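PDB 6NCS: N-acetylneuraminic acid (Sialic acid) synthetase from Leptospira borgpetersenii serovar Hardjo-bovis, which probably catalyses the metal-dependent condensation of phosphoenolpyruvate with an N-acylmannosamine sugar to give sialic acid or its 9-phosphate. Local coordinates for residues A[126-131]-A[176-181]; A[182-187]-A[214-219]; A[189-194]-A[205-210]; A[219-222]-A[227-230]. One frame throughout, in Å; residues are numbered along the deposited sequence. Where two conformers were deposited one is given.

Overall arrangement
All four contacts belong to one TIM barrel, and they differ in polarity with their place in it. Interactions 3 and 4 are the apolar core: in each, a helix or the turn leading into it packs on a barrel strand, and the strands 205-209 and 227-231 are neighbours in the sheet. Interaction 2 uses the start of helix 215-222, whose last turn serves interaction 4; it is partly buried and joins an apolar patch to a pair of glutamates at the subunit interface. Interaction 1 is buried but small and polar, between a loop and the end of strand 173-178 with the turn after it, beside the manganese site. Metal-binding His-210, in interaction 3, touches both Cys-178 of interaction 1 and Tyr-182 of interaction 2.

Interaction 1 (A[126-131]-A[176-181]); sequences IASCDI and LHCVSS
Ser-128 faces Cys-178 and Ser-180 with its short side chain, and these three residues make up the whole contact. Ser-128 OG comes to 3.5 Å from Cys-178 SG, while Ser-180 OG lies against the methylene of Ser-128, 3.6 Å from Ser-128 CB. The two serine hydroxyls share a water instead of meeting directly. The water is 3.1 Å from Ser-180 OG and makes a weaker, longer bond of 3.3 Å to Ser-128 OG. With OG anti to its own carbonyl carbon (chi1 -66°), Ser-128 presents the hydroxyl to this water and to the sulfur together. Cys-178 has SG anti to the backbone N (chi1 -177°), and the thiol also packs against the ring of the metal ligand His-210.

Farther out, the backbone sets these groups in place. A short 3-10 turn at 128-129 follows strand 123-126, and Ile-131 N bonds to Ser-128 O at 3.0 Å. On the other side, Ser-180 is the centre of an inverse gamma turn just beyond strand 173-178, closed by Ser-181 N to Val-179 O at 2.9 Å. Ser-128 OG has a further weak bond from Gly-152 N, and Ser-180 N is held by Glu-277 of the second subunit.

Short hydroxyl and thiol side chains suit a water-containing pocket at the C-terminal ends of the strands, where the metal site of this TIM barrel lies. A bound citrate, weakly bonded to Ser-128 N, is nearby. With just two touching residue pairs, the clear polar link between the segments is the bridging water, one arm of it weak.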
loop_
_atom_site.group_PDB
_atom_site.type_symbol
_atom_site.label_atom_id
_atom_site.label_comp_id
_atom_site.label_asym_id
_atom_site.label_seq_id
_atom_site.Cartn_x
_atom_site.Cartn_y
_atom_site.Cartn_z
ATOM N N ILE A 126 -1.863 24.729 1.846
ATOM C CA ILE A 126 -3.081 25.278 1.258
ATOM C C ILE A 126 -4.172 24.229 1.395
ATOM O O ILE A 126 -4.005 23.087 0.940
ATOM C CB ILE A 126 -2.896 25.684 -0.210
ATOM C CG1 ILE A 126 -1.810 26.752 -0.344
ATOM C CG2 ILE A 126 -4.217 26.199 -0.780
ATOM C CD1 ILE A 126 -2.145 28.060 0.331
ATOM N N ALA A 127 -5.289 24.626 2.010
ATOM C CA ALA A 127 -6.379 23.723 2.339
ATOM C C ALA A 127 -7.089 23.227 1.085
ATOM O O ALA A 127 -7.060 23.868 0.035
ATOM C CB ALA A 127 -7.379 24.429 3.254
ATOM N N SER A 128 -7.758 22.069 1.216
ATOM C CA SER A 128 -8.470 21.493 0.077
ATOM C C SER A 128 -9.491 22.467 -0.488
ATOM O O SER A 128 -9.619 22.603 -1.709
ATOM C CB SER A 128 -9.164 20.192 0.475
ATOM O OG SER A 128 -8.219 19.182 0.810
ATOM N N CYS A 129 -10.227 23.153 0.388
ATOM C CA CYS A 129 -11.256 24.081 -0.060
ATOM C C CYS A 129 -10.700 25.236 -0.878
ATOM O O CYS A 129 -11.487 25.968 -1.491
ATOM C CB CYS A 129 -12.014 24.635 1.146
ATOM S SG CYS A 129 -10.986 25.696 2.210
ATOM N N ASP A 130 -9.379 25.430 -0.899
ATOM C CA ASP A 130 -8.771 26.522 -1.642
ATOM C C ASP A 130 -8.056 26.040 -2.896
ATOM O O ASP A 130 -7.252 26.774 -3.473
ATOM C CB ASP A 130 -7.823 27.305 -0.735
ATOM C CG ASP A 130 -8.579 28.215 0.195
ATOM O OD1 ASP A 130 -9.640 28.709 -0.250
ATOM O OD2 ASP A 130 -8.152 28.417 1.354
ATOM N N ILE A 131 -8.348 24.821 -3.348
ATOM C CA ILE A 131 -7.693 24.340 -4.557
ATOM C C ILE A 131 -8.170 25.086 -5.796
ATOM O O ILE A 131 -7.520 25.008 -6.843
ATOM C CB ILE A 131 -7.881 22.812 -4.680
ATOM C CG1 ILE A 131 -6.928 22.247 -5.740
ATOM C CG2 ILE A 131 -9.342 22.473 -4.973
ATOM C CD1 ILE A 131 -6.623 20.785 -5.589
ATOM N N LEU A 176 -1.060 16.475 -1.572
ATOM C CA LEU A 176 -1.625 15.445 -0.702
ATOM C C LEU A 176 -2.974 14.978 -1.241
ATOM O O LEU A 176 -3.892 15.786 -1.414
ATOM C CB LEU A 176 -1.801 15.952 0.727
ATOM C CG LEU A 176 -0.585 16.573 1.414
ATOM C CD1 LEU A 176 -0.959 17.001 2.856
ATOM C CD2 LEU A 176 0.576 15.604 1.413
ATOM N N HIS A 177 -3.101 13.679 -1.476
ATOM C CA HIS A 177 -4.431 13.103 -1.626
ATOM C C HIS A 177 -5.223 13.320 -0.341
ATOM O O HIS A 177 -4.671 13.313 0.760
ATOM C CB HIS A 177 -4.350 11.606 -1.955
ATOM C CG HIS A 177 -5.689 10.943 -1.986
ATOM N ND1 HIS A 177 -6.734 11.425 -2.744
ATOM C CD2 HIS A 177 -6.174 9.872 -1.317
ATOM C CE1 HIS A 177 -7.803 10.674 -2.551
ATOM N NE2 HIS A 177 -7.491 9.723 -1.687
ATOM N N CYS A 178 -6.525 13.541 -0.487
ATOM C CA CYS A 178 -7.360 13.981 0.617
ATOM C C CYS A 178 -8.805 13.795 0.186
ATOM O O CYS A 178 -9.117 13.896 -1.005
ATOM C CB CYS A 178 -7.081 15.460 0.960
ATOM S SG CYS A 178 -7.997 16.088 2.379
ATOM N N VAL A 179 -9.673 13.493 1.146
ATOM C CA VAL A 179 -11.106 13.387 0.901
ATOM C C VAL A 179 -11.806 14.302 1.893
ATOM O O VAL A 179 -11.723 14.076 3.107
ATOM C CB VAL A 179 -11.619 11.942 1.041
ATOM C CG1 VAL A 179 -13.128 11.876 0.805
ATOM C CG2 VAL A 179 -10.870 11.032 0.087
ATOM N N SER A 180 -12.477 15.340 1.378
ATOM C CA SER A 180 -13.168 16.333 2.201
ATOM C C SER A 180 -14.531 15.815 2.657
ATOM O O SER A 180 -15.588 16.369 2.347
ATOM C CB SER A 180 -13.313 17.646 1.441
ATOM O OG SER A 180 -12.040 18.188 1.139
ATOM N N SER A 181 -14.478 14.731 3.430
ATOM C CA SER A 181 -15.639 14.121 4.060
ATOM C C SER A 181 -15.405 14.074 5.567
ATOM O O SER A 181 -14.307 13.744 6.021
ATOM C CB SER A 181 -15.875 12.710 3.498
ATOM O OG SER A 181 -17.026 12.115 4.060
HETATM O O HOH W 1 -10.036 18.651 3.458
#

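Interaction 2 (A[182-187]-A[214-219]); sequences YPMNEI and IEIPLL
Glu-186 and Ile-216 mark the closest backbone approach, 7.4 Å from CA to CA, between an irregular loop and the first turn of a helix. Residues 182-187 have no regular structure, and the peptide bond before Pro-183 is cis. The partner segment enters helix 215-222 at Glu-215, where Leu-219 N bonds to Glu-215 O at 2.9 Å.

Ile-216 supplies the apolar centre. Its CD1 touches both the methionine methyl, at 3.6 Å from Met-184 CE, and the loop backbone, at 4.0 Å from Glu-186 CA. Met-184 reaches it by a bend at the sulfur (chi3 68°), which turns the terminal methyl to the isoleucine. The flexible, unbranched methionine suits an irregular loop, since it can fit itself to the shape of a rigid helix.

Beside this apolar pair the chemistry changes. Glu-186 OE2 and Glu-215 OE1 are 3.8 Å apart, with the carboxylate planes at 55° to each other. Two like charges so near would be expected to repel, but a water donates to both, at 2.6 Å to Glu-186 OE2 and 2.5 Å to Glu-215 OE1. Arg-261 of the second subunit forms salt bridges with both carboxylates and probably offsets the repulsion, which makes the pair part of the dimer interface.

Met-184 and Ile-216 also touch Tyr-207 of strand 205-209. The arrangement is that of a TIM barrel in which the loop after one strand, here 173-178, packs on the helix that follows the next strand.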
loop_
_atom_site.group_PDB
_atom_site.type_symbol
_atom_site.label_atom_id
_atom_site.label_comp_id
_atom_site.label_asym_id
_atom_site.label_seq_id
_atom_site.Cartn_x
_atom_site.Cartn_y
_atom_site.Cartn_z
ATOM N N TYR A 182 -16.428 14.400 6.350
ATOM C CA TYR A 182 -16.256 14.586 7.792
ATOM C C TYR A 182 -17.336 13.855 8.577
ATOM O O TYR A 182 -18.512 14.272 8.546
ATOM C CB TYR A 182 -16.242 16.077 8.127
ATOM C CG TYR A 182 -15.071 16.800 7.492
ATOM C CD1 TYR A 182 -15.154 17.303 6.196
ATOM C CD2 TYR A 182 -13.873 16.959 8.178
ATOM C CE1 TYR A 182 -14.079 17.949 5.606
ATOM C CE2 TYR A 182 -12.794 17.609 7.597
ATOM C CZ TYR A 182 -12.903 18.096 6.310
ATOM O OH TYR A 182 -11.833 18.739 5.730
ATOM N N PRO A 183 -17.002 12.753 9.269
ATOM C CA PRO A 183 -15.690 12.103 9.173
ATOM C C PRO A 183 -15.601 11.236 7.924
ATOM O O PRO A 183 -16.630 10.868 7.353
ATOM C CB PRO A 183 -15.629 11.251 10.443
ATOM C CG PRO A 183 -17.049 10.932 10.742
ATOM C CD PRO A 183 -17.872 12.104 10.270
ATOM N N MET A 184 -14.386 10.904 7.505
ATOM C CA MET A 184 -14.202 10.145 6.275
ATOM C C MET A 184 -14.351 8.659 6.574
ATOM O O MET A 184 -13.666 8.120 7.451
ATOM C CB MET A 184 -12.840 10.438 5.653
ATOM C CG MET A 184 -12.692 9.838 4.266
ATOM S SD MET A 184 -10.981 9.601 3.806
ATOM C CE MET A 184 -10.567 8.292 4.969
ATOM N N ASN A 185 -15.254 8.002 5.854
ATOM C CA ASN A 185 -15.470 6.574 6.020
ATOM C C ASN A 185 -14.461 5.782 5.188
ATOM O O ASN A 185 -13.896 6.282 4.218
ATOM C CB ASN A 185 -16.896 6.211 5.623
ATOM C CG ASN A 185 -17.937 7.015 6.390
ATOM O OD1 ASN A 185 -17.867 7.136 7.615
ATOM N ND2 ASN A 185 -18.898 7.583 5.669
ATOM N N GLU A 186 -14.248 4.522 5.586
ATOM C CA GLU A 186 -13.255 3.663 4.933
ATOM C C GLU A 186 -13.454 3.603 3.424
ATOM O O GLU A 186 -12.497 3.729 2.651
ATOM C CB GLU A 186 -13.327 2.239 5.498
ATOM C CG GLU A 186 -12.600 2.020 6.793
ATOM C CD GLU A 186 -12.660 0.572 7.257
ATOM O OE1 GLU A 186 -13.293 -0.272 6.581
ATOM O OE2 GLU A 186 -12.069 0.274 8.310
ATOM N N ILE A 187 -14.694 3.383 2.983
ATOM C CA ILE A 187 -14.927 3.164 1.561
ATOM C C ILE A 187 -14.737 4.422 0.735
ATOM O O ILE A 187 -14.754 4.341 -0.497
ATOM C CB ILE A 187 -16.332 2.593 1.282
ATOM C CG1 ILE A 187 -17.415 3.618 1.616
ATOM C CG2 ILE A 187 -16.544 1.289 2.046
ATOM C CD1 ILE A 187 -18.796 3.194 1.154
ATOM N N ILE A 214 -5.995 5.909 12.953
ATOM C CA ILE A 214 -4.733 5.968 12.225
ATOM C C ILE A 214 -4.560 4.811 11.258
ATOM O O ILE A 214 -3.562 4.786 10.530
ATOM C CB ILE A 214 -3.515 6.057 13.167
ATOM C CG1 ILE A 214 -3.390 4.810 14.043
ATOM C CG2 ILE A 214 -3.553 7.334 13.988
ATOM C CD1 ILE A 214 -2.033 4.723 14.742
ATOM N N GLU A 215 -5.502 3.870 11.201
ATOM C CA GLU A 215 -5.330 2.754 10.275
ATOM C C GLU A 215 -5.289 3.234 8.834
ATOM O O GLU A 215 -4.457 2.774 8.050
ATOM C CB GLU A 215 -6.433 1.718 10.443
ATOM C CG GLU A 215 -6.177 0.487 9.562
ATOM C CD GLU A 215 -7.324 -0.497 9.530
ATOM O OE1 GLU A 215 -8.489 -0.069 9.450
ATOM O OE2 GLU A 215 -7.047 -1.713 9.579
ATOM N N ILE A 216 -6.192 4.141 8.452
ATOM C CA ILE A 216 -6.220 4.602 7.063
ATOM C C ILE A 216 -4.939 5.342 6.681
ATOM O O ILE A 216 -4.359 5.022 5.631
ATOM C CB ILE A 216 -7.498 5.411 6.794
ATOM C CG1 ILE A 216 -8.722 4.508 6.948
ATOM C CG2 ILE A 216 -7.464 5.973 5.386
ATOM C CD1 ILE A 216 -10.070 5.210 6.842
ATOM N N PRO A 217 -4.422 6.289 7.477
ATOM C CA PRO A 217 -3.108 6.862 7.126
ATOM C C PRO A 217 -1.973 5.833 7.053
ATOM O O PRO A 217 -1.080 5.972 6.207
ATOM C CB PRO A 217 -2.868 7.916 8.225
ATOM C CG PRO A 217 -3.955 7.772 9.219
ATOM C CD PRO A 217 -5.093 7.043 8.552
ATOM N N LEU A 218 -1.978 4.798 7.888
ATOM C CA LEU A 218 -0.950 3.762 7.762
ATOM C C LEU A 218 -1.103 2.993 6.456
ATOM O O LEU A 218 -0.107 2.694 5.779
ATOM C CB LEU A 218 -1.013 2.805 8.957
ATOM C CG LEU A 218 -0.602 3.512 10.264
ATOM C CD1 LEU A 218 -0.831 2.599 11.440
ATOM C CD2 LEU A 218 0.872 3.891 10.175
ATOM N N LEU A 219 -2.340 2.633 6.100
ATOM C CA LEU A 219 -2.560 2.032 4.790
ATOM C C LEU A 219 -2.126 2.979 3.679
ATOM O O LEU A 219 -1.618 2.532 2.645
ATOM C CB LEU A 219 -4.032 1.630 4.624
ATOM C CG LEU A 219 -4.480 0.458 5.509
ATOM C CD1 LEU A 219 -5.976 0.274 5.469
ATOM C CD2 LEU A 219 -3.762 -0.815 5.075
HETATM O O HOH W 2 -10.079 1.817 8.935
#

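Interaction 3 (A[189-194]-A[205-210]). With MN (manganese (II) ion), chain C.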
loop_
_atom_site.group_PDB
_atom_site.type_symbol
_atom_site.label_atom_id
_atom_site.label_comp_id
_atom_site.label_asym_id
_atom_site.label_seq_id
_atom_site.Cartn_x
_atom_site.Cartn_y
_atom_site.Cartn_z
ATOM N N ALA A 189 -11.931 6.408 1.111
ATOM C CA ALA A 189 -10.532 6.815 1.194
ATOM C C ALA A 189 -9.884 6.940 -0.180
ATOM O O ALA A 189 -9.027 7.813 -0.388
ATOM C CB ALA A 189 -9.752 5.823 2.056
ATOM N N ASN A 190 -10.253 6.064 -1.118
ATOM C CA ASN A 190 -9.683 6.050 -2.468
ATOM C C ASN A 190 -8.156 6.160 -2.436
ATOM O O ASN A 190 -7.546 6.977 -3.132
ATOM C CB ASN A 190 -10.291 7.168 -3.320
ATOM C CG ASN A 190 -9.995 6.999 -4.795
ATOM O OD1 ASN A 190 -9.622 5.917 -5.230
ATOM N ND2 ASN A 190 -10.159 8.070 -5.570
ATOM N N LEU A 191 -7.526 5.331 -1.595
ATOM C CA LEU A 191 -6.082 5.452 -1.419
ATOM C C LEU A 191 -5.302 5.152 -2.697
ATOM O O LEU A 191 -4.156 5.597 -2.823
ATOM C CB LEU A 191 -5.592 4.536 -0.288
ATOM C CG LEU A 191 -6.106 4.878 1.116
ATOM C CD1 LEU A 191 -5.322 4.068 2.168
ATOM C CD2 LEU A 191 -6.004 6.377 1.427
ATOM N N SER A 192 -5.883 4.435 -3.664
ATOM C CA SER A 192 -5.101 4.213 -4.878
ATOM C C SER A 192 -4.949 5.484 -5.706
ATOM O O SER A 192 -4.147 5.493 -6.647
ATOM C CB SER A 192 -5.704 3.085 -5.719
ATOM O OG SER A 192 -7.020 3.377 -6.127
ATOM N N ALA A 193 -5.666 6.563 -5.366
ATOM C CA ALA A 193 -5.398 7.846 -6.019
ATOM C C ALA A 193 -3.966 8.308 -5.767
ATOM O O ALA A 193 -3.413 9.076 -6.562
ATOM C CB ALA A 193 -6.379 8.907 -5.528
ATOM N N ILE A 194 -3.363 7.873 -4.660
ATOM C CA ILE A 194 -1.972 8.226 -4.375
ATOM C C ILE A 194 -1.058 7.723 -5.490
ATOM O O ILE A 194 -0.205 8.462 -6.000
ATOM C CB ILE A 194 -1.558 7.678 -2.997
ATOM C CG1 ILE A 194 -2.321 8.436 -1.895
ATOM C CG2 ILE A 194 -0.013 7.758 -2.807
ATOM C CD1 ILE A 194 -2.311 7.751 -0.537
ATOM N N ILE A 205 4.136 12.958 -3.335
ATOM C CA ILE A 205 2.703 12.794 -3.108
ATOM C C ILE A 205 2.508 12.207 -1.719
ATOM O O ILE A 205 3.205 11.260 -1.337
ATOM C CB ILE A 205 2.060 11.864 -4.162
ATOM C CG1 ILE A 205 2.374 12.351 -5.580
ATOM C CG2 ILE A 205 0.552 11.765 -3.931
ATOM C CD1 ILE A 205 1.853 13.737 -5.858
ATOM N N GLY A 206 1.552 12.753 -0.970
ATOM C CA GLY A 206 1.236 12.175 0.315
ATOM C C GLY A 206 -0.257 12.070 0.542
ATOM O O GLY A 206 -1.035 11.989 -0.414
ATOM N N TYR A 207 -0.669 12.105 1.802
ATOM C CA TYR A 207 -2.057 11.847 2.159
ATOM C C TYR A 207 -2.418 12.642 3.404
ATOM O O TYR A 207 -1.673 12.622 4.392
ATOM C CB TYR A 207 -2.283 10.345 2.401
ATOM C CG TYR A 207 -3.671 10.043 2.938
ATOM C CD1 TYR A 207 -4.803 10.263 2.152
ATOM C CD2 TYR A 207 -3.851 9.597 4.243
ATOM C CE1 TYR A 207 -6.072 10.019 2.646
ATOM C CE2 TYR A 207 -5.118 9.347 4.740
ATOM C CZ TYR A 207 -6.219 9.571 3.943
ATOM O OH TYR A 207 -7.482 9.344 4.442
ATOM N N SER A 208 -3.561 13.327 3.359
ATOM C CA SER A 208 -4.113 14.034 4.507
ATOM C C SER A 208 -5.373 13.317 4.980
ATOM O O SER A 208 -6.294 13.099 4.190
ATOM C CB SER A 208 -4.428 15.493 4.145
ATOM O OG SER A 208 -4.932 16.176 5.275
ATOM N N ASP A 209 -5.416 12.948 6.258
ATOM C CA ASP A 209 -6.476 12.090 6.771
ATOM C C ASP A 209 -7.566 12.874 7.483
ATOM O O ASP A 209 -7.290 13.832 8.220
ATOM C CB ASP A 209 -5.930 11.045 7.742
ATOM C CG ASP A 209 -6.976 10.005 8.110
ATOM O OD1 ASP A 209 -7.418 9.262 7.209
ATOM O OD2 ASP A 209 -7.364 9.931 9.291
ATOM N N HIS A 210 -8.811 12.422 7.302
ATOM C CA HIS A 210 -9.952 12.938 8.053
ATOM C C HIS A 210 -10.798 11.795 8.604
ATOM O O HIS A 210 -12.006 11.943 8.818
ATOM C CB HIS A 210 -10.773 13.894 7.193
ATOM C CG HIS A 210 -10.009 15.121 6.817
ATOM N ND1 HIS A 210 -9.334 15.241 5.621
ATOM C CD2 HIS A 210 -9.736 16.246 7.519
ATOM C CE1 HIS A 210 -8.718 16.409 5.583
ATOM N NE2 HIS A 210 -8.944 17.037 6.723
HETATM MN MN MN C . -8.000 18.753 7.570
HETATM O O HOH W 3 -6.121 18.193 7.532
#
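Leu-191 lays its CD2 methyl over one face of the Tyr-207 ring in a CH-pi contact, 4.1 Å from the ring centroid and 21° off the ring normal. The methyl is displaced toward the rim, with CE1 the nearest ring atom. Tyr-207 has CG anti to its backbone N (chi1 173°), carrying the ring off the barrel strand toward the turn at 190-193. Ile-194, three residues on, has CG1 beside its backbone N (chi1 -68°) and CD1 extended beyond, which sends its branches to different residues. CD1 is 3.9 Å from Tyr-207 CB, the two side chains crossing at about a right angle; CG2 meets Ile-205 CG2 at 4.2 Å, the side chains running past one another in opposite directions. A branched isoleucine suits this layer because it can pack on both.

The hydroxyl end is polar. Tyr-207 OH donates to Asp-209 OD1 at 2.8 Å, using that oxygen's anti lone pair, while Asp-209 OD2 is bound by Lys-230 and Ser-211. His-210 NE2 binds manganese at 2.1 Å, with His-231 a second protein ligand. Thus the strand's outward side chains pack apolarly, a buried carboxylate holds the tyrosine hydroxyl, and the same strand leads on to the metal.

Interaction 4 (A[219-222]-A[227-230]); sequences LAVA and IIEK
Val-221 and Ile-228 cross at about a right angle, the valine methyl CG2 lying against the flank of the isoleucine. Its distance to Ile-228 CG1 is 3.6 Å, and to the terminal CD1 it is 3.8 Å, so one methyl touches two successive carbons of the same branch. The conformation of Ile-228 makes this possible: CG1 stands beside the backbone N (chi1 -67°), and the next torsion folds the chain again (chi2 -72°), bending CD1 over toward the helix. There it also meets Ala-220 CB at 4.1 Å and packs on the carbonyl of Pro-217, a turn earlier in the helix. The small methyl of alanine fits where the helix faces the strand. The closest backbone approach is 7.7 Å, between Val-221 CA and Ile-228 CA.

Helix 215-222 connects strand 205-209 to strand 227-231 in a beta-alpha-beta unit of the TIM barrel, and this contact brings the last turn of the helix back onto the second strand. Strand alternation sorts the neighbours of Ile-228: it faces the helix layer, whereas Ile-227 and Glu-229 touch side chains of strands 173-178 and 27-33 in the barrel interior. Glu-229 there forms a salt bridge with Lys-125, a charge pair suited to the inside of the barrel. On its outer side Val-221 packs on Thr-259 and Ile-262 of helix 249-266, and the following Ala-222 meets Ala-222 of the second subunit.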
loop_
_atom_site.group_PDB
_atom_site.type_symbol
_atom_site.label_atom_id
_atom_site.label_comp_id
_atom_site.label_asym_id
_atom_site.label_seq_id
_atom_site.Cartn_x
_atom_site.Cartn_y
_atom_site.Cartn_z
ATOM N N LEU A 219 -2.340 2.633 6.100
ATOM C CA LEU A 219 -2.560 2.032 4.790
ATOM C C LEU A 219 -2.126 2.979 3.679
ATOM O O LEU A 219 -1.618 2.532 2.645
ATOM C CB LEU A 219 -4.032 1.630 4.624
ATOM C CG LEU A 219 -4.480 0.458 5.509
ATOM C CD1 LEU A 219 -5.976 0.274 5.469
ATOM C CD2 LEU A 219 -3.762 -0.815 5.075
ATOM N N ALA A 220 -2.277 4.290 3.889
ATOM C CA ALA A 220 -1.848 5.235 2.862
ATOM C C ALA A 220 -0.341 5.195 2.669
ATOM O O ALA A 220 0.144 5.273 1.534
ATOM C CB ALA A 220 -2.309 6.655 3.214
ATOM N N VAL A 221 0.414 5.037 3.762
ATOM C CA VAL A 221 1.861 4.826 3.656
ATOM C C VAL A 221 2.163 3.574 2.845
ATOM O O VAL A 221 3.020 3.592 1.955
ATOM C CB VAL A 221 2.511 4.757 5.052
ATOM C CG1 VAL A 221 3.977 4.366 4.933
ATOM C CG2 VAL A 221 2.374 6.088 5.774
ATOM N N ALA A 222 1.475 2.462 3.139
ATOM C CA ALA A 222 1.706 1.254 2.350
ATOM C C ALA A 222 1.344 1.461 0.883
ATOM O O ALA A 222 1.945 0.839 -0.001
ATOM C CB ALA A 222 0.921 0.068 2.922
ATOM N N ILE A 227 4.121 11.754 2.611
ATOM C CA ILE A 227 3.802 12.724 3.643
ATOM C C ILE A 227 2.477 12.265 4.226
ATOM O O ILE A 227 1.610 11.797 3.482
ATOM C CB ILE A 227 3.670 14.157 3.075
ATOM C CG1 ILE A 227 4.951 14.608 2.375
ATOM C CG2 ILE A 227 3.285 15.145 4.179
ATOM C CD1 ILE A 227 5.007 14.254 0.868
ATOM N N ILE A 228 2.325 12.368 5.544
ATOM C CA ILE A 228 1.059 12.064 6.205
ATOM C C ILE A 228 0.672 13.262 7.050
ATOM O O ILE A 228 1.484 13.748 7.853
ATOM C CB ILE A 228 1.140 10.803 7.086
ATOM C CG1 ILE A 228 1.341 9.551 6.231
ATOM C CG2 ILE A 228 -0.120 10.677 7.944
ATOM C CD1 ILE A 228 0.078 9.140 5.437
ATOM N N GLU A 229 -0.564 13.729 6.880
ATOM C CA GLU A 229 -1.140 14.758 7.730
ATOM C C GLU A 229 -2.305 14.140 8.495
ATOM O O GLU A 229 -3.135 13.442 7.907
ATOM C CB GLU A 229 -1.608 15.960 6.899
ATOM C CG GLU A 229 -2.128 17.104 7.742
ATOM C CD GLU A 229 -2.560 18.291 6.902
ATOM O OE1 GLU A 229 -3.767 18.600 6.876
ATOM O OE2 GLU A 229 -1.692 18.908 6.258
ATOM N N LYS A 230 -2.352 14.377 9.802
ATOM C CA LYS A 230 -3.380 13.797 10.660
ATOM C C LYS A 230 -3.809 14.839 11.677
ATOM O O LYS A 230 -2.956 15.452 12.323
ATOM C CB LYS A 230 -2.842 12.539 11.365
ATOM C CG LYS A 230 -3.761 11.922 12.414
ATOM C CD LYS A 230 -4.982 11.258 11.796
ATOM C CE LYS A 230 -6.046 10.977 12.864
ATOM N NZ LYS A 230 -7.304 10.417 12.253
#